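Local coordinates for KLLA0E08119p (Kluyveromyces lactis, PDB 3VA7), which probably carboxylates urea to urea-1-carboxylate using ATP, hydrogencarbonate and biotin, this chain being the urea carboxylase part of a longer enzyme that probably also hydrolyses the product, at residues 684-689 with 734-739; 700-705 with 768-773; 743-748 with 777-782. All blocks are in the same frame, centred on the assembly; numbering follows the deposited sequence.

Overall arrangement
All six segments lie in the carboxyltransferase A and B region. Going from the N terminus, helix 680-688 opens contact 1 and strand 701-705 opens contact 2. Strand 735-739 then closes contact 1 onto the helix, so contacts 1 and 2 cross. Strand 742-746, next in the chain and next in the sheet, opens contact 3. Residues 768-773 close contact 2, and strand 778-783 closes contact 3, so these two also cross. Contacts 1 and 3 run in series. Contact 1 ties the sheet to helix 680-688, contact 2 to helix 767-770, and contact 3 joins two of its non-adjacent strands. T739 of contact 1 and R703 of contact 2 are hydrogen-bonded beside the biotin group.

Contact 1 of 3, residues 684-689 with 734-739; sequences EQFFND and GAINFT. With BTI (5-(hexahydro-2-oxo-1H-thieno[3,4-D]imidazol-6-yl)pentanal), chain B.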
loop_
_atom_site.group_PDB
_atom_site.type_symbol
_atom_site.label_atom_id
_atom_site.label_comp_id
_atom_site.label_asym_id
_atom_site.label_seq_id
_atom_site.Cartn_x
_atom_site.Cartn_y
_atom_site.Cartn_z
ATOM N N GLU A 684 30.702 13.697 26.139
ATOM C CA GLU A 684 30.856 15.148 26.214
ATOM C C GLU A 684 30.800 15.758 24.829
ATOM O O GLU A 684 29.946 16.625 24.590
ATOM C CB GLU A 684 32.168 15.580 26.879
ATOM C CG GLU A 684 32.661 14.675 27.991
ATOM C CD GLU A 684 33.809 15.321 28.772
ATOM O OE1 GLU A 684 34.132 16.502 28.451
ATOM O OE2 GLU A 684 34.365 14.658 29.702
ATOM N N GLN A 685 31.680 15.319 23.916
ATOM C CA GLN A 685 31.702 15.937 22.587
ATOM C C GLN A 685 30.342 15.836 21.947
ATOM O O GLN A 685 29.960 16.760 21.231
ATOM C CB GLN A 685 32.635 15.260 21.602
ATOM C CG GLN A 685 34.019 14.916 22.049
ATOM C CD GLN A 685 34.802 14.369 20.880
ATOM O OE1 GLN A 685 34.648 14.858 19.741
ATOM N NE2 GLN A 685 35.640 13.361 21.133
ATOM N N PHE A 686 29.618 14.732 22.202
ATOM C CA PHE A 686 28.307 14.500 21.598
ATOM C C PHE A 686 27.380 15.654 21.863
ATOM O O PHE A 686 26.654 16.064 20.959
ATOM C CB PHE A 686 27.679 13.171 22.064
ATOM C CG PHE A 686 26.277 12.916 21.528
ATOM C CD1 PHE A 686 26.086 12.295 20.283
ATOM C CD2 PHE A 686 25.155 13.302 22.250
ATOM C CE1 PHE A 686 24.790 12.026 19.753
ATOM C CE2 PHE A 686 23.861 13.072 21.750
ATOM C CZ PHE A 686 23.680 12.401 20.497
ATOM N N PHE A 687 27.408 16.146 23.113
ATOM C CA PHE A 687 26.525 17.232 23.590
ATOM C C PHE A 687 27.173 18.623 23.458
ATOM O O PHE A 687 26.458 19.635 23.390
ATOM C CB PHE A 687 26.117 17.008 25.035
ATOM C CG PHE A 687 25.201 15.813 25.263
ATOM C CD1 PHE A 687 23.814 15.950 25.206
ATOM C CD2 PHE A 687 25.721 14.574 25.634
ATOM C CE1 PHE A 687 22.945 14.858 25.478
ATOM C CE2 PHE A 687 24.869 13.464 25.893
ATOM C CZ PHE A 687 23.481 13.602 25.814
ATOM N N ASN A 688 28.515 18.673 23.421
ATOM C CA ASN A 688 29.229 19.932 23.237
ATOM C C ASN A 688 29.220 20.408 21.786
ATOM O O ASN A 688 28.911 21.575 21.546
ATOM C CB ASN A 688 30.669 19.872 23.757
ATOM C CG ASN A 688 30.769 19.703 25.294
ATOM O OD1 ASN A 688 29.771 19.803 26.050
ATOM N ND2 ASN A 688 32.004 19.436 25.763
ATOM N N ASP A 689 29.563 19.535 20.829
ATOM C CA ASP A 689 29.586 19.918 19.394
ATOM C C ASP A 689 28.228 20.028 18.683
ATOM O O ASP A 689 27.207 19.531 19.184
ATOM C CB ASP A 689 30.520 19.025 18.582
ATOM C CG ASP A 689 31.901 18.968 19.179
ATOM O OD1 ASP A 689 32.705 18.104 18.740
ATOM O OD2 ASP A 689 32.163 19.757 20.135
ATOM N N GLY A 734 12.661 8.834 18.061
ATOM C CA GLY A 734 13.461 9.972 18.382
ATOM C C GLY A 734 14.876 9.559 18.718
ATOM O O GLY A 734 15.733 10.428 18.946
ATOM N N ALA A 735 15.152 8.254 18.768
ATOM C CA ALA A 735 16.476 7.798 19.216
ATOM C C ALA A 735 17.565 8.283 18.260
ATOM O O ALA A 735 17.338 8.494 17.024
ATOM C CB ALA A 735 16.519 6.282 19.311
ATOM N N ILE A 736 18.762 8.453 18.800
ATOM C CA ILE A 736 19.852 8.909 17.943
ATOM C C ILE A 736 20.726 7.683 17.769
ATOM O O ILE A 736 21.463 7.299 18.652
ATOM C CB ILE A 736 20.528 10.172 18.525
ATOM C CG1 ILE A 736 19.501 11.308 18.568
ATOM C CG2 ILE A 736 21.624 10.673 17.682
ATOM C CD1 ILE A 736 19.920 12.422 19.522
ATOM N N ASN A 737 20.571 7.048 16.618
ATOM C CA ASN A 737 21.092 5.706 16.338
ATOM C C ASN A 737 22.401 5.836 15.609
ATOM O O ASN A 737 22.477 6.532 14.577
ATOM C CB ASN A 737 20.065 5.011 15.425
ATOM C CG ASN A 737 20.362 3.537 15.157
ATOM O OD1 ASN A 737 20.193 3.103 14.043
ATOM N ND2 ASN A 737 20.726 2.769 16.173
ATOM N N PHE A 738 23.423 5.177 16.143
ATOM C CA PHE A 738 24.748 5.184 15.566
ATOM C C PHE A 738 24.941 3.995 14.581
ATOM O O PHE A 738 25.391 2.893 14.973
ATOM C CB PHE A 738 25.818 5.209 16.680
ATOM C CG PHE A 738 26.215 6.606 17.108
ATOM C CD1 PHE A 738 25.517 7.277 18.105
ATOM C CD2 PHE A 738 27.274 7.268 16.495
ATOM C CE1 PHE A 738 25.855 8.595 18.452
ATOM C CE2 PHE A 738 27.613 8.568 16.841
ATOM C CZ PHE A 738 26.905 9.226 17.822
ATOM N N THR A 739 24.626 4.215 13.299
ATOM C CA THR A 739 24.743 3.134 12.306
ATOM C C THR A 739 26.187 3.118 11.924
ATOM O O THR A 739 26.588 3.831 11.015
ATOM C CB THR A 739 23.889 3.398 11.061
ATOM O OG1 THR A 739 24.413 4.552 10.368
ATOM C CG2 THR A 739 22.443 3.654 11.452
HETATM C C11 BTI B . 17.878 6.922 6.812
HETATM O O11 BTI B . 18.794 6.332 6.160
HETATM C C10 BTI B . 17.305 6.440 8.179
HETATM C C9 BTI B . 17.932 5.107 8.583
HETATM C C8 BTI B . 17.708 4.673 10.025
HETATM C C7 BTI B . 18.715 3.634 10.561
HETATM C C2 BTI B . 18.930 2.427 9.672
HETATM S S1 BTI B . 17.445 1.512 9.380
HETATM C C6 BTI B . 18.288 0.012 9.021
HETATM C C5 BTI B . 19.628 0.045 9.723
HETATM N N3 BTI B . 19.374 -0.742 10.901
HETATM C C3 BTI B . 19.366 0.005 11.973
HETATM O O3 BTI B . 19.208 -0.474 13.191
HETATM N N2 BTI B . 19.579 1.275 11.698
HETATM C C4 BTI B . 19.910 1.443 10.288
#
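I736 meets the ring of F686 at its outer end. Both I736 CD1 and I736 CG2 come up to F686 CZ, the first at 3.9 Å. Both methyls sit at the edge of the ring, not over a face. The F686 side chain leaves its helix with CG anti to the backbone N (chi1 177°), and this carries the far end of the ring across to the strand. N737 is turned the other way, to the biotin pocket. Its OD1 accepts a hydrogen bond from BTI N2 at 3.0 Å, with an N-H...O angle of 153°. Its ND2 makes a weak bond to the carbonyl of V757. This is the alternation of a beta strand. Strand 735-739 belongs to a sheet of the carboxyltransferase A and B region. I736 and F738 pack under helix 680-688, and N737 and T739 line the pocket for the biotin carried by K1202. F738 gives the second half of the packing. F738 CE1 is 3.8 Å from F686 CE1. The F686 atom lies at the edge of the F738 ring, near its plane, and the two side chains lie alongside with their ends pointing opposite ways. F678 meets the F738 ring edge-to-face. With alanine in place of F686 the ring is gone, and a gap would probably open between helix and strand, with I736 CD1 and the F738 edge losing their shared neighbour. W691 also meets the F686 ring. T739 comes last. Its methyl CG2 packs on BTI C4 at 3.6 Å. Its OG1 bonds to R703 NH1 and to the carbonyl of E742, and these bonds fix which way the methyl points.

Contact 2 of 3, residues 700-705 with 768-773; sequences FGVRLI and WKVGQL. With BTI (5-(hexahydro-2-oxo-1H-thieno[3,4-D]imidazol-6-yl)pentanal), chain B.
The CA atoms of V702 and V770 lie 7.5 Å apart, where strand 701-705 passes a short, weakly bonded helix at about 768-770. V702 carries the contact and uses both methyls. Its CG2 lies 4.0 Å from V770 CG1, and the valines lie alongside, pointing opposite ways. V770 CG1 stands anti to its own backbone nitrogen (chi1 -178°) and also comes close to V702 CB. The other methyl, V702 CG1, meets L773 CD1 at 3.9 Å. V702 thus puts one methyl against V770 of the helix and the other against L773, just beyond it. V770 also touches I745 of the neighbouring strand 742-746, which extends the apolar layer under the sheet.

The other side of strand 701-705 belongs to the carboxyltransferase biotin site. G701 CA is 3.9 Å from BTI C10. A CB here would run into that carbon, and at these backbone angles also into the carbonyl O of F700, so both favour glycine. The carbonyl of F700 lies at a similar distance from BTI C10, and R703 points to the same side as the ligand. R703 NH2 makes a weak bond to S1016 OG. On the far side of the helix, Q772 bonds to C586, R587 and D510, which ties the turn to other parts of the chain. Across the contact itself only methyls and other carbon atoms meet. The strand and the turn are held by exclusion of water and by shape, while polar side chains such as R703 and Q772 bond to residues outside the contact.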
loop_
_atom_site.group_PDB
_atom_site.type_symbol
_atom_site.label_atom_id
_atom_site.label_comp_id
_atom_site.label_asym_id
_atom_site.label_seq_id
_atom_site.Cartn_x
_atom_site.Cartn_y
_atom_site.Cartn_z
ATOM N N PHE A 700 12.295 8.464 7.122
ATOM C CA PHE A 700 12.797 7.276 7.807
ATOM C C PHE A 700 13.695 7.727 8.935
ATOM O O PHE A 700 13.898 6.978 9.916
ATOM C CB PHE A 700 13.582 6.254 6.916
ATOM C CG PHE A 700 12.935 5.920 5.593
ATOM C CD1 PHE A 700 13.721 5.735 4.471
ATOM C CD2 PHE A 700 11.565 5.807 5.463
ATOM C CE1 PHE A 700 13.164 5.407 3.247
ATOM C CE2 PHE A 700 10.977 5.514 4.211
ATOM C CZ PHE A 700 11.786 5.320 3.117
ATOM N N GLY A 701 14.258 8.932 8.799
ATOM C CA GLY A 701 15.248 9.393 9.739
ATOM C C GLY A 701 16.124 10.473 9.151
ATOM O O GLY A 701 16.271 10.574 7.948
ATOM N N VAL A 702 16.722 11.275 10.022
ATOM C CA VAL A 702 17.442 12.452 9.638
ATOM C C VAL A 702 18.886 12.223 9.952
ATOM O O VAL A 702 19.258 12.094 11.087
ATOM C CB VAL A 702 16.835 13.702 10.321
ATOM C CG1 VAL A 702 17.762 14.919 10.221
ATOM C CG2 VAL A 702 15.433 13.993 9.681
ATOM N N ARG A 703 19.694 12.114 8.913
ATOM C CA ARG A 703 21.111 11.767 9.067
ATOM C C ARG A 703 22.003 13.000 9.491
ATOM O O ARG A 703 21.735 14.156 9.123
ATOM C CB ARG A 703 21.566 11.071 7.781
ATOM C CG ARG A 703 23.028 10.709 7.696
ATOM C CD ARG A 703 23.393 9.579 8.653
ATOM N NE ARG A 703 22.901 8.286 8.188
ATOM C CZ ARG A 703 23.193 7.134 8.777
ATOM N NH1 ARG A 703 23.929 7.112 9.886
ATOM N NH2 ARG A 703 22.728 6.005 8.285
ATOM N N LEU A 704 23.036 12.752 10.290
ATOM C CA LEU A 704 23.799 13.870 10.895
ATOM C C LEU A 704 25.271 13.769 10.548
ATOM O O LEU A 704 25.807 12.659 10.421
ATOM C CB LEU A 704 23.643 13.893 12.430
ATOM C CG LEU A 704 22.203 14.046 12.972
ATOM C CD1 LEU A 704 22.159 13.953 14.462
ATOM C CD2 LEU A 704 21.511 15.328 12.521
ATOM N N ILE A 705 25.921 14.916 10.378
ATOM C CA ILE A 705 27.355 14.940 10.189
ATOM C C ILE A 705 27.957 15.613 11.427
ATOM O O ILE A 705 27.544 16.715 11.805
ATOM C CB ILE A 705 27.762 15.742 8.902
ATOM C CG1 ILE A 705 27.027 15.196 7.646
ATOM C CG2 ILE A 705 29.286 15.643 8.690
ATOM C CD1 ILE A 705 26.680 16.242 6.541
ATOM N N TRP A 768 9.126 17.549 16.801
ATOM C CA TRP A 768 8.669 18.487 15.789
ATOM C C TRP A 768 9.790 19.307 15.209
ATOM O O TRP A 768 9.720 19.669 14.075
ATOM C CB TRP A 768 7.616 19.442 16.320
ATOM C CG TRP A 768 8.185 20.686 17.026
ATOM C CD1 TRP A 768 8.435 20.827 18.367
ATOM C CD2 TRP A 768 8.560 21.937 16.414
ATOM N NE1 TRP A 768 8.952 22.089 18.629
ATOM C CE2 TRP A 768 9.031 22.791 17.456
ATOM C CE3 TRP A 768 8.548 22.418 15.094
ATOM C CZ2 TRP A 768 9.471 24.110 17.217
ATOM C CZ3 TRP A 768 9.004 23.711 14.851
ATOM C CH2 TRP A 768 9.460 24.547 15.920
ATOM N N LYS A 769 10.812 19.606 15.993
ATOM C CA LYS A 769 11.960 20.334 15.490
ATOM C C LYS A 769 12.615 19.538 14.396
ATOM O O LYS A 769 12.967 20.100 13.326
ATOM C CB LYS A 769 12.982 20.666 16.592
ATOM C CG LYS A 769 12.598 21.884 17.444
ATOM C CD LYS A 769 13.498 22.013 18.678
ATOM C CE LYS A 769 12.926 23.072 19.556
ATOM N NZ LYS A 769 13.389 22.981 20.966
ATOM N N VAL A 770 12.765 18.232 14.653
ATOM C CA VAL A 770 13.429 17.330 13.717
ATOM C C VAL A 770 12.644 17.279 12.408
ATOM O O VAL A 770 13.231 17.225 11.331
ATOM C CB VAL A 770 13.669 15.941 14.349
ATOM C CG1 VAL A 770 14.414 15.006 13.395
ATOM C CG2 VAL A 770 14.482 16.120 15.613
ATOM N N GLY A 771 11.332 17.389 12.486
ATOM C CA GLY A 771 10.524 17.580 11.262
ATOM C C GLY A 771 10.682 18.899 10.480
ATOM O O GLY A 771 9.989 19.132 9.484
ATOM N N GLN A 772 11.573 19.770 10.920
ATOM C CA GLN A 772 11.723 21.050 10.244
ATOM C C GLN A 772 13.164 21.267 9.823
ATOM O O GLN A 772 13.499 22.287 9.184
ATOM C CB GLN A 772 11.174 22.217 11.110
ATOM C CG GLN A 772 9.639 22.238 11.290
ATOM C CD GLN A 772 8.904 22.405 9.976
ATOM O OE1 GLN A 772 9.537 22.676 8.971
ATOM N NE2 GLN A 772 7.560 22.244 9.966
ATOM N N LEU A 773 14.010 20.295 10.171
ATOM C CA LEU A 773 15.386 20.275 9.707
ATOM C C LEU A 773 15.490 20.141 8.151
ATOM O O LEU A 773 14.622 19.558 7.516
ATOM C CB LEU A 773 16.166 19.184 10.437
ATOM C CG LEU A 773 16.288 19.194 11.979
ATOM C CD1 LEU A 773 17.174 18.014 12.460
ATOM C CD2 LEU A 773 16.818 20.534 12.507
HETATM C C11 BTI B . 17.878 6.922 6.812
HETATM O O11 BTI B . 18.794 6.332 6.160
HETATM C C10 BTI B . 17.305 6.440 8.179
HETATM C C9 BTI B . 17.932 5.107 8.583
HETATM C C8 BTI B . 17.708 4.673 10.025
HETATM C C7 BTI B . 18.715 3.634 10.561
HETATM C C2 BTI B . 18.930 2.427 9.672
HETATM S S1 BTI B . 17.445 1.512 9.380
HETATM C C6 BTI B . 18.288 0.012 9.021
HETATM C C5 BTI B . 19.628 0.045 9.723
HETATM N N3 BTI B . 19.374 -0.742 10.901
HETATM C C3 BTI B . 19.366 0.005 11.973
HETATM O O3 BTI B . 19.208 -0.474 13.191
HETATM N N2 BTI B . 19.579 1.275 11.698
HETATM C C4 BTI B . 19.910 1.443 10.288
#

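Contact 3 of 3, residues 743-748 with 777-782; sequences PVIITC and DTIQFV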
loop_
_atom_site.group_PDB
_atom_site.type_symbol
_atom_site.label_atom_id
_atom_site.label_comp_id
_atom_site.label_asym_id
_atom_site.label_seq_id
_atom_site.Cartn_x
_atom_site.Cartn_y
_atom_site.Cartn_z
ATOM N N PRO A 743 25.536 8.923 13.038
ATOM C CA PRO A 743 24.233 8.818 13.682
ATOM C C PRO A 743 23.111 9.358 12.846
ATOM O O PRO A 743 23.329 10.124 11.940
ATOM C CB PRO A 743 24.381 9.693 14.927
ATOM C CG PRO A 743 25.312 10.840 14.439
ATOM C CD PRO A 743 26.119 10.275 13.223
ATOM N N VAL A 744 21.896 8.971 13.190
ATOM C CA VAL A 744 20.745 9.394 12.445
ATOM C C VAL A 744 19.597 9.433 13.420
ATOM O O VAL A 744 19.487 8.553 14.313
ATOM C CB VAL A 744 20.457 8.431 11.286
ATOM C CG1 VAL A 744 20.579 6.947 11.736
ATOM C CG2 VAL A 744 19.121 8.723 10.669
ATOM N N ILE A 745 18.752 10.446 13.285
ATOM C CA ILE A 745 17.619 10.508 14.144
ATOM C C ILE A 745 16.432 9.724 13.590
ATOM O O ILE A 745 15.888 10.087 12.559
ATOM C CB ILE A 745 17.167 11.947 14.409
ATOM C CG1 ILE A 745 18.357 12.806 14.892
ATOM C CG2 ILE A 745 15.990 11.945 15.446
ATOM C CD1 ILE A 745 18.035 14.259 14.777
ATOM N N ILE A 746 16.001 8.708 14.350
ATOM C CA ILE A 746 14.837 7.861 14.050
ATOM C C ILE A 746 13.515 8.652 14.108
ATOM O O ILE A 746 13.083 9.071 15.169
ATOM C CB ILE A 746 14.783 6.580 15.016
ATOM C CG1 ILE A 746 16.140 5.863 15.117
ATOM C CG2 ILE A 746 13.742 5.578 14.575
ATOM C CD1 ILE A 746 16.652 5.500 13.798
ATOM N N THR A 747 12.842 8.831 12.989
ATOM C CA THR A 747 11.636 9.645 13.010
ATOM C C THR A 747 10.371 8.815 12.719
ATOM O O THR A 747 10.423 7.597 12.712
ATOM C CB THR A 747 11.794 10.774 11.991
ATOM O OG1 THR A 747 12.133 10.183 10.683
ATOM C CG2 THR A 747 12.898 11.815 12.498
ATOM N N CYS A 748 9.237 9.450 12.447
ATOM C CA CYS A 748 7.952 8.716 12.410
ATOM C C CYS A 748 7.746 7.629 11.341
ATOM O O CYS A 748 6.841 6.827 11.477
ATOM C CB CYS A 748 6.767 9.673 12.420
ATOM S SG CYS A 748 6.739 10.718 10.935
ATOM N N ASP A 777 21.342 22.335 7.984
ATOM C CA ASP A 777 21.014 22.937 9.284
ATOM C C ASP A 777 22.046 22.437 10.274
ATOM O O ASP A 777 22.629 21.379 10.063
ATOM C CB ASP A 777 19.610 22.588 9.790
ATOM C CG ASP A 777 18.490 23.322 9.052
ATOM O OD1 ASP A 777 17.306 23.106 9.426
ATOM O OD2 ASP A 777 18.742 24.090 8.083
ATOM N N THR A 778 22.304 23.217 11.327
ATOM C CA THR A 778 23.108 22.761 12.456
ATOM C C THR A 778 22.207 22.519 13.672
ATOM O O THR A 778 21.211 23.213 13.880
ATOM C CB THR A 778 24.207 23.805 12.848
ATOM O OG1 THR A 778 23.624 25.120 12.895
ATOM C CG2 THR A 778 25.323 23.818 11.844
ATOM N N ILE A 779 22.560 21.560 14.505
ATOM C CA ILE A 779 21.764 21.305 15.691
ATOM C C ILE A 779 22.685 21.002 16.822
ATOM O O ILE A 779 23.840 20.604 16.589
ATOM C CB ILE A 779 20.732 20.122 15.501
ATOM C CG1 ILE A 779 21.424 18.757 15.487
ATOM C CG2 ILE A 779 19.911 20.284 14.209
ATOM C CD1 ILE A 779 20.509 17.608 15.019
ATOM N N GLN A 780 22.182 21.169 18.043
ATOM C CA GLN A 780 22.895 20.766 19.260
ATOM C C GLN A 780 21.875 20.128 20.159
ATOM O O GLN A 780 20.758 20.655 20.366
ATOM C CB GLN A 780 23.491 21.968 19.986
ATOM C CG GLN A 780 24.399 21.582 21.137
ATOM C CD GLN A 780 24.971 22.793 21.888
ATOM O OE1 GLN A 780 24.401 23.902 21.866
ATOM N NE2 GLN A 780 26.094 22.581 22.566
ATOM N N PHE A 781 22.256 18.970 20.678
ATOM C CA PHE A 781 21.387 18.209 21.572
ATOM C C PHE A 781 21.572 18.651 22.997
ATOM O O PHE A 781 22.667 18.730 23.535
ATOM C CB PHE A 781 21.664 16.712 21.425
ATOM C CG PHE A 781 21.311 16.169 20.073
ATOM C CD1 PHE A 781 19.986 16.236 19.607
ATOM C CD2 PHE A 781 22.293 15.581 19.266
ATOM C CE1 PHE A 781 19.649 15.750 18.367
ATOM C CE2 PHE A 781 21.959 15.073 17.997
ATOM C CZ PHE A 781 20.644 15.165 17.531
ATOM N N VAL A 782 20.474 18.923 23.624
ATOM C CA VAL A 782 20.499 19.587 24.899
ATOM C C VAL A 782 19.853 18.593 25.900
ATOM O O VAL A 782 18.733 18.104 25.672
ATOM C CB VAL A 782 19.742 20.911 24.652
ATOM C CG1 VAL A 782 18.409 20.910 25.242
ATOM C CG2 VAL A 782 20.585 22.099 25.041
#
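I745 and I779 meet end to end, with I745 CD1 4.2 Å from I779 CD1. They do so inside a mixed sheet of the carboxyltransferase A and B region, consistent with the cyclophilin-like fold of this family. Strands 742-746 and 778-783 are not neighbours in that sheet. Strands 701-705 and 691-698 lie between them, and the CA atoms of I745 and F781 are 11.3 Å apart. The side chains have to cover that distance. I745 does so with an extended chain: CD1 lies anti to CA (chi2 164°), which stretches it out toward the other strand. The same CD1 carbon also meets F781 CZ at 3.9 Å. It comes to the F781 ring at its edge, in the ring plane, the two residues approaching from opposing strands. I779 takes a different place around that ring. Its CG1 lies over one face, 4.2 Å above the plane and offset toward the rim. For I779, chi1 of 73° sets CG1 between the backbone N and the carbonyl carbon. The ring is thus met at its edge by one isoleucine and on a face by the other. L704 of strand 701-705 touches both I779 and F781. The ring of F781 also meets F686 of helix 680-688, the two planes being about 10° apart. The residues beside I745 face the other way. V744 and I746 touch the biotin group, so one side of strand 742-746 serves the pocket and the other the apolar interior. On strand 778-783, Q780 takes no part in it; its OE1 bonds to K664 NZ and its NE2 to the carbonyl O of F687.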